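Local coordinates for protein malate dehydrogenase (Plasmodium falciparum, PDB 5NFR) that catalyses the NAD-dependent interconversion of malate and oxaloacetate, as an oligomeric enzyme of the LDH/MDH superfamily, at residues 1-6 / 27-32; 167-172 / 182-187; 244-249 / 273-278; 266-271 / 296-301. All coordinates share one frame; numbering follows the deposited sequence.

Interaction 1 of 4, residues 1-6 / 27-32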
loop_
_atom_site.group_PDB
_atom_site.type_symbol
_atom_site.label_atom_id
_atom_site.label_comp_id
_atom_site.label_asym_id
_atom_site.label_seq_id
_atom_site.Cartn_x
_atom_site.Cartn_y
_atom_site.Cartn_z
ATOM N N MET A 1 16.339 44.301 -36.939
ATOM C CA MET A 1 15.249 45.222 -36.445
ATOM C C MET A 1 14.196 44.552 -35.463
ATOM O O MET A 1 13.691 45.252 -34.566
ATOM C CB MET A 1 14.548 45.942 -37.653
ATOM C CG MET A 1 13.608 47.144 -37.314
ATOM S SD MET A 1 14.316 48.722 -36.702
ATOM C CE MET A 1 12.909 49.738 -36.266
ATOM N N THR A 2 13.871 43.259 -35.670
ATOM C CA THR A 2 13.004 42.471 -34.816
ATOM C C THR A 2 13.445 42.476 -33.378
ATOM O O THR A 2 14.600 42.202 -33.074
ATOM C CB THR A 2 12.978 41.003 -35.297
ATOM O OG1 THR A 2 12.545 40.934 -36.654
ATOM C CG2 THR A 2 12.044 40.147 -34.445
ATOM N N LYS A 3 12.526 42.762 -32.457
ATOM C CA LYS A 3 12.843 42.765 -31.019
ATOM C C LYS A 3 12.131 41.607 -30.315
ATOM O O LYS A 3 10.886 41.555 -30.355
ATOM C CB LYS A 3 12.411 44.059 -30.364
ATOM C CG LYS A 3 13.403 45.182 -30.508
ATOM C CD LYS A 3 12.930 46.390 -29.691
ATOM C CE LYS A 3 13.789 47.628 -29.984
ATOM N NZ LYS A 3 13.288 48.817 -29.214
ATOM N N ILE A 4 12.898 40.726 -29.650
ATOM C CA ILE A 4 12.352 39.606 -28.889
ATOM C C ILE A 4 12.567 39.915 -27.359
ATOM O O ILE A 4 13.723 40.009 -26.920
ATOM C CB ILE A 4 12.992 38.304 -29.292
ATOM C CG1 ILE A 4 12.733 38.018 -30.791
ATOM C CG2 ILE A 4 12.443 37.153 -28.517
ATOM C CD1 ILE A 4 13.596 36.919 -31.391
ATOM N N ALA A 5 11.477 39.972 -26.571
ATOM C CA ALA A 5 11.518 40.243 -25.187
ATOM C C ALA A 5 11.193 39.029 -24.379
ATOM O O ALA A 5 10.149 38.412 -24.521
ATOM C CB ALA A 5 10.582 41.342 -24.800
ATOM N N LEU A 6 12.133 38.682 -23.464
ATOM C CA LEU A 6 12.061 37.510 -22.657
ATOM C C LEU A 6 11.704 38.071 -21.275
ATOM O O LEU A 6 12.573 38.616 -20.567
ATOM C CB LEU A 6 13.418 36.772 -22.699
ATOM C CG LEU A 6 13.968 36.463 -24.123
ATOM C CD1 LEU A 6 15.420 36.010 -24.127
ATOM C CD2 LEU A 6 13.101 35.391 -24.736
ATOM N N ASP A 27 17.040 40.984 -32.106
ATOM C CA ASP A 27 17.613 41.573 -30.959
ATOM C C ASP A 27 16.910 41.070 -29.676
ATOM O O ASP A 27 15.696 40.876 -29.671
ATOM C CB ASP A 27 17.501 43.082 -31.009
ATOM C CG ASP A 27 18.333 43.665 -32.090
ATOM O OD1 ASP A 27 19.431 43.128 -32.392
ATOM O OD2 ASP A 27 17.942 44.707 -32.626
ATOM N N LEU A 28 17.667 40.836 -28.617
ATOM C CA LEU A 28 17.074 40.351 -27.386
ATOM C C LEU A 28 16.911 41.463 -26.379
ATOM O O LEU A 28 17.793 42.307 -26.189
ATOM C CB LEU A 28 17.894 39.254 -26.770
ATOM C CG LEU A 28 18.068 38.049 -27.676
ATOM C CD1 LEU A 28 18.988 37.020 -26.968
ATOM C CD2 LEU A 28 16.721 37.404 -28.025
ATOM N N ILE A 29 15.782 41.409 -25.686
ATOM C CA ILE A 29 15.610 42.122 -24.390
ATOM C C ILE A 29 15.345 41.126 -23.286
ATOM O O ILE A 29 14.333 40.422 -23.289
ATOM C CB ILE A 29 14.501 43.139 -24.530
ATOM C CG1 ILE A 29 15.005 44.275 -25.426
ATOM C CG2 ILE A 29 14.186 43.730 -23.129
ATOM C CD1 ILE A 29 13.923 45.015 -26.037
ATOM N N LEU A 30 16.359 40.940 -22.453
ATOM C CA LEU A 30 16.301 40.022 -21.279
ATOM C C LEU A 30 15.834 40.790 -20.030
ATOM O O LEU A 30 16.560 41.672 -19.540
ATOM C CB LEU A 30 17.654 39.446 -20.969
ATOM C CG LEU A 30 17.875 38.082 -21.540
ATOM C CD1 LEU A 30 19.362 37.775 -21.577
ATOM C CD2 LEU A 30 17.185 37.020 -20.714
ATOM N N TYR A 31 14.615 40.479 -19.574
ATOM C CA TYR A 31 14.015 41.122 -18.487
ATOM C C TYR A 31 13.892 40.128 -17.336
ATOM O O TYR A 31 13.476 38.956 -17.527
ATOM C CB TYR A 31 12.603 41.740 -18.824
ATOM C CG TYR A 31 11.853 42.196 -17.590
ATOM C CD1 TYR A 31 11.127 41.306 -16.855
ATOM C CD2 TYR A 31 12.030 43.476 -17.101
ATOM C CE1 TYR A 31 10.514 41.691 -15.700
ATOM C CE2 TYR A 31 11.439 43.895 -15.930
ATOM C CZ TYR A 31 10.680 42.992 -15.221
ATOM O OH TYR A 31 10.061 43.348 -14.051
ATOM N N ASP A 32 14.133 40.643 -16.124
ATOM C CA ASP A 32 13.703 39.960 -14.926
ATOM C C ASP A 32 13.381 41.007 -13.842
ATOM O O ASP A 32 13.911 42.129 -13.837
ATOM C CB ASP A 32 14.790 38.956 -14.470
ATOM C CG ASP A 32 14.256 37.793 -13.589
ATOM O OD1 ASP A 32 14.293 37.929 -12.347
ATOM O OD2 ASP A 32 13.909 36.723 -14.163
#
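From Lys3 beside Asp27 to Leu6 beside Leu30, strands 3-6 and 27-31 run parallel, their directions 20° apart and their axes 4.7 Å from each other at the closest. Ile4 and Leu6 each use both N and O toward the partner strand, which answers through Asp27, Ile29 and Tyr31. The bond from Ile4 N to Asp27 O is short and almost straight (2.8 Å), whereas the first one, from Asp27 N to Thr2 O, is bent to 135° at the hydrogen. This is the first beta-alpha-beta unit of the Rossmann fold, with helix 11-22 as the crossover. Ile4, Leu6, Leu28 and Leu30 share one face; that helix packs on the first three, and Leu45 of helix 37-52 on Leu30. Leu28 CD2 reaches Ile4 CB at 4.0 Å, and Leu6 CD1 slants against Leu30 CD2 at 4.0 Å. Lys3, Ala5, Asp27 and Ile29 take the other face. There Ile29 CG1 stands opposite its carbonyl carbon (chi1 -71°), which swings CD1 back along the sheet until it lies 4.0 Å from Lys3 CD, partway down the extended lysine. Ala5 CB is 4.3 Å from Ile29 CB. Asp27 sends OD1 to the backbone N of Asn57. Past the strand end, Asp32, predicted to bind NAD, accepts a bond from Ser9 N in the glycine-rich loop through OD2.

Interaction 2 of 4, residues 167-172 / 182-187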
loop_
_atom_site.group_PDB
_atom_site.type_symbol
_atom_site.label_atom_id
_atom_site.label_comp_id
_atom_site.label_asym_id
_atom_site.label_seq_id
_atom_site.Cartn_x
_atom_site.Cartn_y
_atom_site.Cartn_z
ATOM N N ASN A 167 5.712 12.182 -36.230
ATOM C CA ASN A 167 4.872 13.310 -35.912
ATOM C C ASN A 167 3.648 12.836 -35.228
ATOM O O ASN A 167 3.193 11.718 -35.411
ATOM C CB ASN A 167 4.485 14.084 -37.189
ATOM C CG ASN A 167 5.699 14.687 -37.911
ATOM O OD1 ASN A 167 6.748 14.892 -37.311
ATOM N ND2 ASN A 167 5.569 14.962 -39.171
ATOM N N ALA A 168 3.087 13.723 -34.419
ATOM C CA ALA A 168 1.888 13.391 -33.661
ATOM C C ALA A 168 1.128 14.584 -33.137
ATOM O O ALA A 168 1.615 15.689 -33.118
ATOM C CB ALA A 168 2.249 12.500 -32.498
ATOM N N VAL A 169 -0.121 14.349 -32.807
ATOM C CA VAL A 169 -0.999 15.370 -32.292
ATOM C C VAL A 169 -1.304 14.970 -30.871
ATOM O O VAL A 169 -1.717 13.836 -30.605
ATOM C CB VAL A 169 -2.300 15.526 -33.156
ATOM C CG1 VAL A 169 -3.357 16.414 -32.460
ATOM C CG2 VAL A 169 -1.974 16.154 -34.506
ATOM N N ILE A 170 -1.050 15.900 -29.970
ATOM C CA ILE A 170 -1.508 15.757 -28.601
ATOM C C ILE A 170 -2.416 16.947 -28.293
ATOM O O ILE A 170 -1.977 18.095 -28.319
ATOM C CB ILE A 170 -0.347 15.650 -27.570
ATOM C CG1 ILE A 170 0.462 14.372 -27.852
ATOM C CG2 ILE A 170 -0.870 15.640 -26.125
ATOM C CD1 ILE A 170 1.667 14.198 -26.956
ATOM N N LEU A 171 -3.646 16.611 -27.920
ATOM C CA LEU A 171 -4.663 17.586 -27.532
ATOM C C LEU A 171 -4.770 17.679 -26.019
ATOM O O LEU A 171 -4.449 16.773 -25.282
ATOM C CB LEU A 171 -6.032 17.204 -28.093
ATOM C CG LEU A 171 -6.133 17.086 -29.626
ATOM C CD1 LEU A 171 -7.435 16.474 -29.986
ATOM C CD2 LEU A 171 -5.958 18.449 -30.285
ATOM N N GLY A 172 -5.189 18.850 -25.581
ATOM C CA GLY A 172 -5.538 19.063 -24.185
ATOM C C GLY A 172 -4.496 19.733 -23.355
ATOM O O GLY A 172 -3.405 20.108 -23.808
ATOM N N GLN A 182 -3.282 8.438 -31.361
ATOM C CA GLN A 182 -2.685 7.381 -32.168
ATOM C C GLN A 182 -3.010 7.495 -33.619
ATOM O O GLN A 182 -2.154 7.293 -34.452
ATOM C CB GLN A 182 -3.203 6.023 -31.732
ATOM C CG GLN A 182 -2.911 5.695 -30.282
ATOM C CD GLN A 182 -3.281 4.290 -29.877
ATOM O OE1 GLN A 182 -3.550 4.071 -28.706
ATOM N NE2 GLN A 182 -3.224 3.317 -30.804
ATOM N N ARG A 183 -4.278 7.770 -33.915
ATOM C CA ARG A 183 -4.718 7.989 -35.298
ATOM C C ARG A 183 -3.902 9.079 -36.011
ATOM O O ARG A 183 -3.718 8.995 -37.236
ATOM C CB ARG A 183 -6.212 8.406 -35.384
ATOM C CG ARG A 183 -7.200 7.260 -35.422
ATOM C CD ARG A 183 -8.638 7.749 -35.371
ATOM N NE ARG A 183 -8.956 8.632 -36.484
ATOM C CZ ARG A 183 -9.397 9.897 -36.426
ATOM N NH1 ARG A 183 -9.651 10.526 -35.292
ATOM N NH2 ARG A 183 -9.574 10.550 -37.555
ATOM N N TYR A 184 -3.510 10.126 -35.264
ATOM C CA TYR A 184 -2.753 11.258 -35.802
ATOM C C TYR A 184 -1.283 11.161 -35.423
ATOM O O TYR A 184 -0.663 12.167 -35.155
ATOM C CB TYR A 184 -3.375 12.593 -35.330
ATOM C CG TYR A 184 -4.809 12.908 -35.843
ATOM C CD1 TYR A 184 -5.501 14.012 -35.374
ATOM C CD2 TYR A 184 -5.468 12.079 -36.741
ATOM C CE1 TYR A 184 -6.787 14.281 -35.790
ATOM C CE2 TYR A 184 -6.754 12.332 -37.176
ATOM C CZ TYR A 184 -7.421 13.438 -36.724
ATOM O OH TYR A 184 -8.724 13.653 -37.111
ATOM N N THR A 185 -0.755 9.943 -35.405
ATOM C CA THR A 185 0.662 9.702 -35.248
ATOM C C THR A 185 1.190 9.013 -36.493
ATOM O O THR A 185 0.668 7.996 -36.928
ATOM C CB THR A 185 0.931 8.750 -34.038
ATOM O OG1 THR A 185 0.321 9.259 -32.843
ATOM C CG2 THR A 185 2.400 8.552 -33.841
ATOM N N SER A 186 2.232 9.561 -37.080
ATOM C CA SER A 186 2.824 8.960 -38.265
ATOM C C SER A 186 4.356 8.899 -38.163
ATOM O O SER A 186 4.981 9.750 -37.534
ATOM C CB SER A 186 2.384 9.717 -39.550
ATOM O OG SER A 186 2.898 11.029 -39.554
ATOM N N VAL A 187 4.928 7.965 -38.922
ATOM C CA VAL A 187 6.383 7.835 -39.091
ATOM C C VAL A 187 6.681 8.099 -40.574
ATOM O O VAL A 187 6.405 7.256 -41.439
ATOM C CB VAL A 187 6.874 6.420 -38.668
ATOM C CG1 VAL A 187 8.399 6.327 -38.782
ATOM C CG2 VAL A 187 6.401 6.094 -37.250
#
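The Tyr184 ring meets Val169 at its edge: Val169 CB lies near the ring plane, 4.2 Å from Tyr184 CD1. On one face of the Arg183 guanidinium sits Tyr184 CE2, 3.3 Å above the plane and shifted toward the rim. At the root of the ring the side chains of Val169 and Tyr184 run alongside each other in the same direction, with Val169 CB 3.8 Å from Tyr184 CB. Val169 CG2 takes the position across from its own carbonyl carbon, with CG1 opposite the backbone N (chi1 169°), and this lays CG2 3.9 Å from Tyr184 CB. The segments form an antiparallel beta hairpin, firmly paired at Asn167 and Ser186, where the N of each bonds the other's O at 2.9 Å. Just before Ser186, a type I turn from Gln182 to Thr185 takes the chain round a corner, and there the bond from Val169 N to Tyr184 O is long (3.3 Å) and weak. On the face that carries Ala168 and Thr185, away from Asn167 and Ser186, Thr185 OG1 rests 3.8 Å from Ala168 CB, while its polar partners are Leu181 O and Tyr151 OH. The hairpin is also a subunit surface. Tyr184 OH bonds Glu194 of the second subunit, which also forms a salt bridge with Arg183 NH2, and Ser186 OG meets Ser186 OG of that subunit.

Interaction 3 of 4, residues 244-249 / 273-278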
loop_
_atom_site.group_PDB
_atom_site.type_symbol
_atom_site.label_atom_id
_atom_site.label_comp_id
_atom_site.label_asym_id
_atom_site.label_seq_id
_atom_site.Cartn_x
_atom_site.Cartn_y
_atom_site.Cartn_z
ATOM N N LEU A 244 7.538 34.842 -36.938
ATOM C CA LEU A 244 8.393 35.801 -37.602
ATOM C C LEU A 244 8.501 35.560 -39.112
ATOM O O LEU A 244 8.631 36.494 -39.871
ATOM C CB LEU A 244 9.813 35.746 -37.035
ATOM C CG LEU A 244 9.996 36.366 -35.709
ATOM C CD1 LEU A 244 11.462 36.276 -35.273
ATOM C CD2 LEU A 244 9.562 37.843 -35.683
ATOM N N TYR A 245 8.577 34.290 -39.503
ATOM C CA TYR A 245 8.783 33.920 -40.880
ATOM C C TYR A 245 7.481 33.531 -41.601
ATOM O O TYR A 245 7.531 32.944 -42.623
ATOM C CB TYR A 245 9.796 32.762 -40.939
ATOM C CG TYR A 245 11.176 33.101 -40.433
ATOM C CD1 TYR A 245 11.648 34.427 -40.323
ATOM C CD2 TYR A 245 12.008 32.078 -40.009
ATOM C CE1 TYR A 245 12.957 34.693 -39.884
ATOM C CE2 TYR A 245 13.305 32.336 -39.516
ATOM C CZ TYR A 245 13.763 33.659 -39.462
ATOM O OH TYR A 245 15.036 33.835 -39.063
ATOM N N ASN A 246 6.317 33.778 -40.976
ATOM C CA ASN A 246 5.031 33.515 -41.576
ATOM C C ASN A 246 4.918 32.130 -42.138
ATOM O O ASN A 246 4.435 31.910 -43.208
ATOM C CB ASN A 246 4.793 34.552 -42.653
ATOM C CG ASN A 246 3.317 34.687 -43.011
ATOM O OD1 ASN A 246 2.433 34.482 -42.163
ATOM N ND2 ASN A 246 3.044 34.910 -44.232
ATOM N N GLU A 247 5.406 31.168 -41.366
ATOM C CA GLU A 247 5.512 29.814 -41.861
ATOM C C GLU A 247 4.184 29.062 -41.967
ATOM O O GLU A 247 4.066 28.117 -42.735
ATOM C CB GLU A 247 6.459 29.027 -41.017
ATOM C CG GLU A 247 7.860 29.607 -41.046
ATOM C CD GLU A 247 8.845 28.757 -40.277
ATOM O OE1 GLU A 247 8.384 28.067 -39.346
ATOM O OE2 GLU A 247 9.993 28.691 -40.669
ATOM N N ASN A 248 3.226 29.413 -41.158
ATOM C CA ASN A 248 1.968 28.702 -41.128
ATOM C C ASN A 248 2.070 27.211 -40.780
ATOM O O ASN A 248 1.279 26.383 -41.186
ATOM C CB ASN A 248 1.256 28.923 -42.428
ATOM C CG ASN A 248 -0.231 29.201 -42.241
ATOM O OD1 ASN A 248 -0.708 29.615 -41.181
ATOM N ND2 ASN A 248 -0.988 28.903 -43.275
ATOM N N ASN A 249 2.983 26.896 -39.894
ATOM C CA ASN A 249 3.162 25.526 -39.389
ATOM C C ASN A 249 1.989 25.077 -38.504
ATOM O O ASN A 249 1.399 25.884 -37.804
ATOM C CB ASN A 249 4.497 25.424 -38.601
ATOM C CG ASN A 249 5.520 24.612 -39.304
ATOM O OD1 ASN A 249 6.581 25.146 -39.833
ATOM N ND2 ASN A 249 5.211 23.291 -39.391
ATOM N N LYS A 273 -2.345 26.707 -36.141
ATOM C CA LYS A 273 -1.374 27.137 -37.135
ATOM C C LYS A 273 -0.836 28.418 -36.593
ATOM O O LYS A 273 -1.603 29.262 -36.166
ATOM C CB LYS A 273 -1.981 27.431 -38.556
ATOM C CG LYS A 273 -2.347 26.224 -39.400
ATOM C CD LYS A 273 -2.959 26.686 -40.741
ATOM C CE LYS A 273 -3.774 25.592 -41.421
ATOM N NZ LYS A 273 -4.370 25.980 -42.771
ATOM N N ILE A 274 0.448 28.643 -36.786
ATOM C CA ILE A 274 1.008 29.910 -36.408
ATOM C C ILE A 274 1.563 30.584 -37.681
ATOM O O ILE A 274 2.455 30.034 -38.271
ATOM C CB ILE A 274 2.083 29.745 -35.270
ATOM C CG1 ILE A 274 1.412 29.182 -34.072
ATOM C CG2 ILE A 274 2.750 31.046 -34.974
ATOM C CD1 ILE A 274 2.327 28.901 -32.887
ATOM N N ASN A 275 1.251 31.857 -37.829
ATOM C CA ASN A 275 1.772 32.698 -38.857
ATOM C C ASN A 275 1.898 34.170 -38.430
ATOM O O ASN A 275 1.828 34.432 -37.252
ATOM C CB ASN A 275 0.854 32.585 -40.081
ATOM C CG ASN A 275 -0.571 33.003 -39.742
ATOM O OD1 ASN A 275 -0.774 34.053 -39.129
ATOM N ND2 ASN A 275 -1.541 32.266 -40.274
ATOM N N ASN A 276 2.209 35.066 -39.392
ATOM C CA ASN A 276 2.262 36.544 -39.258
ATOM C C ASN A 276 1.233 37.197 -38.356
ATOM O O ASN A 276 1.499 38.249 -37.846
ATOM C CB ASN A 276 1.939 37.207 -40.637
ATOM C CG ASN A 276 3.131 37.660 -41.306
ATOM O OD1 ASN A 276 4.236 37.627 -40.743
ATOM N ND2 ASN A 276 2.994 38.004 -42.571
ATOM N N LYS A 277 0.053 36.618 -38.347
ATOM C CA LYS A 277 -1.094 37.175 -37.690
ATOM C C LYS A 277 -1.341 36.555 -36.319
ATOM O O LYS A 277 -2.292 36.973 -35.671
ATOM C CB LYS A 277 -2.385 37.003 -38.563
ATOM C CG LYS A 277 -2.268 37.324 -40.075
ATOM C CD LYS A 277 -2.033 38.794 -40.394
ATOM C CE LYS A 277 -3.373 39.536 -40.437
ATOM N NZ LYS A 277 -3.261 41.022 -40.675
ATOM N N GLY A 278 -0.596 35.513 -35.934
ATOM C CA GLY A 278 -0.774 34.859 -34.658
ATOM C C GLY A 278 -1.116 33.376 -34.723
ATOM O O GLY A 278 -0.742 32.676 -35.690
#
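Two asparagine side chains lie face to face here: the amides of Asn246 and Asn276 are stacked with their planes 12° apart, although the side chains themselves cross at about a right angle. Asn246 CG is 3.4 Å from Asn276 ND2. A side-chain-to-backbone bond helps hold the stack: Asn246 OD1 accepts from Asn276 N at 2.8 Å, the donor tilted 27° from the carbonyl plane. Asn246 can present that oxygen because its CG points away from the backbone N (chi1 -160°). With positive phi, it is also the C-prime residue of the Schellman motif that ends helix 230-244.

A second amide pair follows. Asn275 ND2 gives a bond to Asn248 OD1 (2.9 Å), arriving well above the carbonyl plane of Asn248 while the acceptor stays close to the amide plane of Asn275. At its other end that amide is gripped again: Asn275 OD1 accepts from Lys277 N at 2.8 Å, an Asx turn, and also from His280 NE2, so the rotation of the group is well defined. Lys273 runs extended past Asn248, with CD 3.7 Å from Asn248 OD1. The backbone bond from Ile274 N to Asn249 O, 3.1 Å, leads into the sheet.

The loop thus spans from helix 230-244 to strand 249-257 and lies beside the tight turn between strands 270-275 and 278-281. Ile274 packs on Met239 and Tyr243 of the helix, Ser242 OG bonds Ile274 O, and Asn249 touches Glu164 of the second subunit and Asn55 of the third.

Interaction 4 of 4, residues 266-271 / 296-301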
loop_
_atom_site.group_PDB
_atom_site.type_symbol
_atom_site.label_atom_id
_atom_site.label_comp_id
_atom_site.label_asym_id
_atom_site.label_seq_id
_atom_site.Cartn_x
_atom_site.Cartn_y
_atom_site.Cartn_z
ATOM N N LEU A 266 -12.032 29.703 -24.155
ATOM C CA LEU A 266 -10.973 29.161 -23.295
ATOM C C LEU A 266 -9.694 28.912 -24.111
ATOM O O LEU A 266 -9.775 28.458 -25.265
ATOM C CB LEU A 266 -11.447 27.843 -22.709
ATOM C CG LEU A 266 -10.578 27.199 -21.659
ATOM C CD1 LEU A 266 -10.630 28.021 -20.351
ATOM C CD2 LEU A 266 -11.051 25.772 -21.425
ATOM N N PHE A 267 -8.554 29.255 -23.537
ATOM C CA PHE A 267 -7.241 28.837 -24.082
ATOM C C PHE A 267 -6.912 27.453 -23.552
ATOM O O PHE A 267 -7.041 27.203 -22.350
ATOM C CB PHE A 267 -6.162 29.790 -23.687
ATOM C CG PHE A 267 -6.192 31.086 -24.428
ATOM C CD1 PHE A 267 -6.954 32.142 -23.973
ATOM C CD2 PHE A 267 -5.445 31.250 -25.563
ATOM C CE1 PHE A 267 -6.935 33.356 -24.596
ATOM C CE2 PHE A 267 -5.405 32.480 -26.212
ATOM C CZ PHE A 267 -6.188 33.539 -25.725
ATOM N N VAL A 268 -6.589 26.546 -24.459
ATOM C CA VAL A 268 -6.299 25.180 -24.113
ATOM C C VAL A 268 -5.497 24.563 -25.230
ATOM O O VAL A 268 -5.642 24.922 -26.393
ATOM C CB VAL A 268 -7.575 24.364 -23.780
ATOM C CG1 VAL A 268 -8.432 24.080 -25.000
ATOM C CG2 VAL A 268 -7.235 23.034 -23.148
ATOM N N GLY A 269 -4.722 23.568 -24.915
ATOM C CA GLY A 269 -3.945 22.854 -25.881
ATOM C C GLY A 269 -4.778 22.277 -27.001
ATOM O O GLY A 269 -5.681 21.467 -26.769
ATOM N N SER A 270 -4.450 22.661 -28.225
ATOM C CA SER A 270 -5.199 22.228 -29.411
ATOM C C SER A 270 -4.385 22.405 -30.676
ATOM O O SER A 270 -3.291 22.995 -30.626
ATOM C CB SER A 270 -6.454 23.103 -29.597
ATOM O OG SER A 270 -7.410 22.450 -30.383
ATOM N N THR A 271 -4.882 21.835 -31.771
ATOM C CA THR A 271 -4.230 21.931 -33.076
ATOM C C THR A 271 -4.362 23.341 -33.637
ATOM O O THR A 271 -5.447 23.838 -33.586
ATOM C CB THR A 271 -4.888 20.977 -34.061
ATOM O OG1 THR A 271 -6.277 21.013 -33.866
ATOM C CG2 THR A 271 -4.412 19.568 -33.824
ATOM N N GLU A 296 -13.079 16.069 -21.406
ATOM C CA GLU A 296 -12.680 15.836 -20.041
ATOM C C GLU A 296 -11.440 16.655 -19.629
ATOM O O GLU A 296 -11.442 17.301 -18.561
ATOM C CB GLU A 296 -12.448 14.345 -19.801
ATOM C CG GLU A 296 -12.286 14.001 -18.335
ATOM C CD GLU A 296 -11.953 12.521 -18.085
ATOM O OE1 GLU A 296 -12.080 11.684 -19.031
ATOM O OE2 GLU A 296 -11.521 12.233 -16.931
ATOM N N SER A 297 -10.437 16.725 -20.507
ATOM C CA SER A 297 -9.234 17.576 -20.271
ATOM C C SER A 297 -9.589 19.060 -20.231
ATOM O O SER A 297 -9.125 19.827 -19.381
ATOM C CB SER A 297 -8.198 17.303 -21.383
ATOM O OG SER A 297 -6.972 17.957 -21.148
ATOM N N ILE A 298 -10.451 19.453 -21.177
ATOM C CA ILE A 298 -10.965 20.824 -21.265
ATOM C C ILE A 298 -11.684 21.214 -19.985
ATOM O O ILE A 298 -11.573 22.350 -19.516
ATOM C CB ILE A 298 -11.858 21.014 -22.547
ATOM C CG1 ILE A 298 -10.951 20.931 -23.796
ATOM C CG2 ILE A 298 -12.619 22.338 -22.519
ATOM C CD1 ILE A 298 -11.657 21.044 -25.148
ATOM N N ALA A 299 -12.440 20.280 -19.418
ATOM C CA ALA A 299 -13.165 20.547 -18.131
ATOM C C ALA A 299 -12.233 20.927 -16.999
ATOM O O ALA A 299 -12.474 21.931 -16.336
ATOM C CB ALA A 299 -14.058 19.377 -17.734
ATOM N N SER A 300 -11.131 20.170 -16.798
ATOM C CA SER A 300 -10.136 20.546 -15.778
ATOM C C SER A 300 -9.587 21.923 -15.981
ATOM O O SER A 300 -9.397 22.664 -15.011
ATOM C CB SER A 300 -8.951 19.608 -15.775
ATOM O OG SER A 300 -9.436 18.321 -15.662
ATOM N N VAL A 301 -9.254 22.216 -17.233
ATOM C CA VAL A 301 -8.677 23.485 -17.541
ATOM C C VAL A 301 -9.682 24.584 -17.208
ATOM O O VAL A 301 -9.299 25.598 -16.623
ATOM C CB VAL A 301 -8.204 23.555 -19.032
ATOM C CG1 VAL A 301 -7.678 24.947 -19.381
ATOM C CG2 VAL A 301 -7.107 22.534 -19.290
#
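Leu266 and Ile298 pass antiparallel to one another, side chain alongside side chain, with Leu266 CD2 against Ile298 CG2 at 3.9 Å. This is sheet-on-helix packing in the alpha/beta C-terminal domain of the LDH/MDH fold: edge strand 266-268 lies against the long final helix 288-311, the two short axes 118° apart and 9.4 Å from each other. Leu266 holds CG opposite its backbone N (chi1 -173°), extending the chain so that CD2 reaches the helix between Ile298 and Val301, residues three apart on the same side. CD2 is 4.0 Å from Val301 CG1 as well. Val268, two residues on and projecting to the same side of the strand, crosses Val301 obliquely, branch against branch, with Val268 CG2 3.9 Å from Val301 CG2. Its other branch, CG1, approaches Ile298 CG1 at 4.2 Å. Four branched side chains therefore interlock, each strand residue meeting both helix residues, and the contact is buried and apolar. Phe267 between them points away from the helix and makes edge-to-face contacts with His129 and Tyr256. Asp122 of helix 121-132 touches Val268 and Val301, and the side chain of Val301 is about 8 Å from that of His174, the predicted proton acceptor. Backbone comes into the packing at Phe267 O, which accepts a bond from Asn126 ND2 and lies 3.8 Å from Val301 CG1.

In the fold
From the N terminus, interaction 1 closes the first beta-alpha-beta loop of the NAD-binding domain. The other three lie in the C-terminal domain. Interaction 2 closes a short hairpin loop before interactions 3 and 4 open; those two cross, since 266-271 falls between 244-249 and 273-278 while 296-301 comes after both. They share strand 270-275: one end faces the loop after helix 230-244, and the chain just before it meets the final helix. Interaction 2 touches interaction 4, with Gly172 N probably bonded to Gly269 O at 2.9 Å. One place where the domains meet is Thr2 CG2 packing on Leu244 CD2 at 3.6 Å, which joins interactions 1 and 3. Interactions 2 and 3 both reach the second subunit.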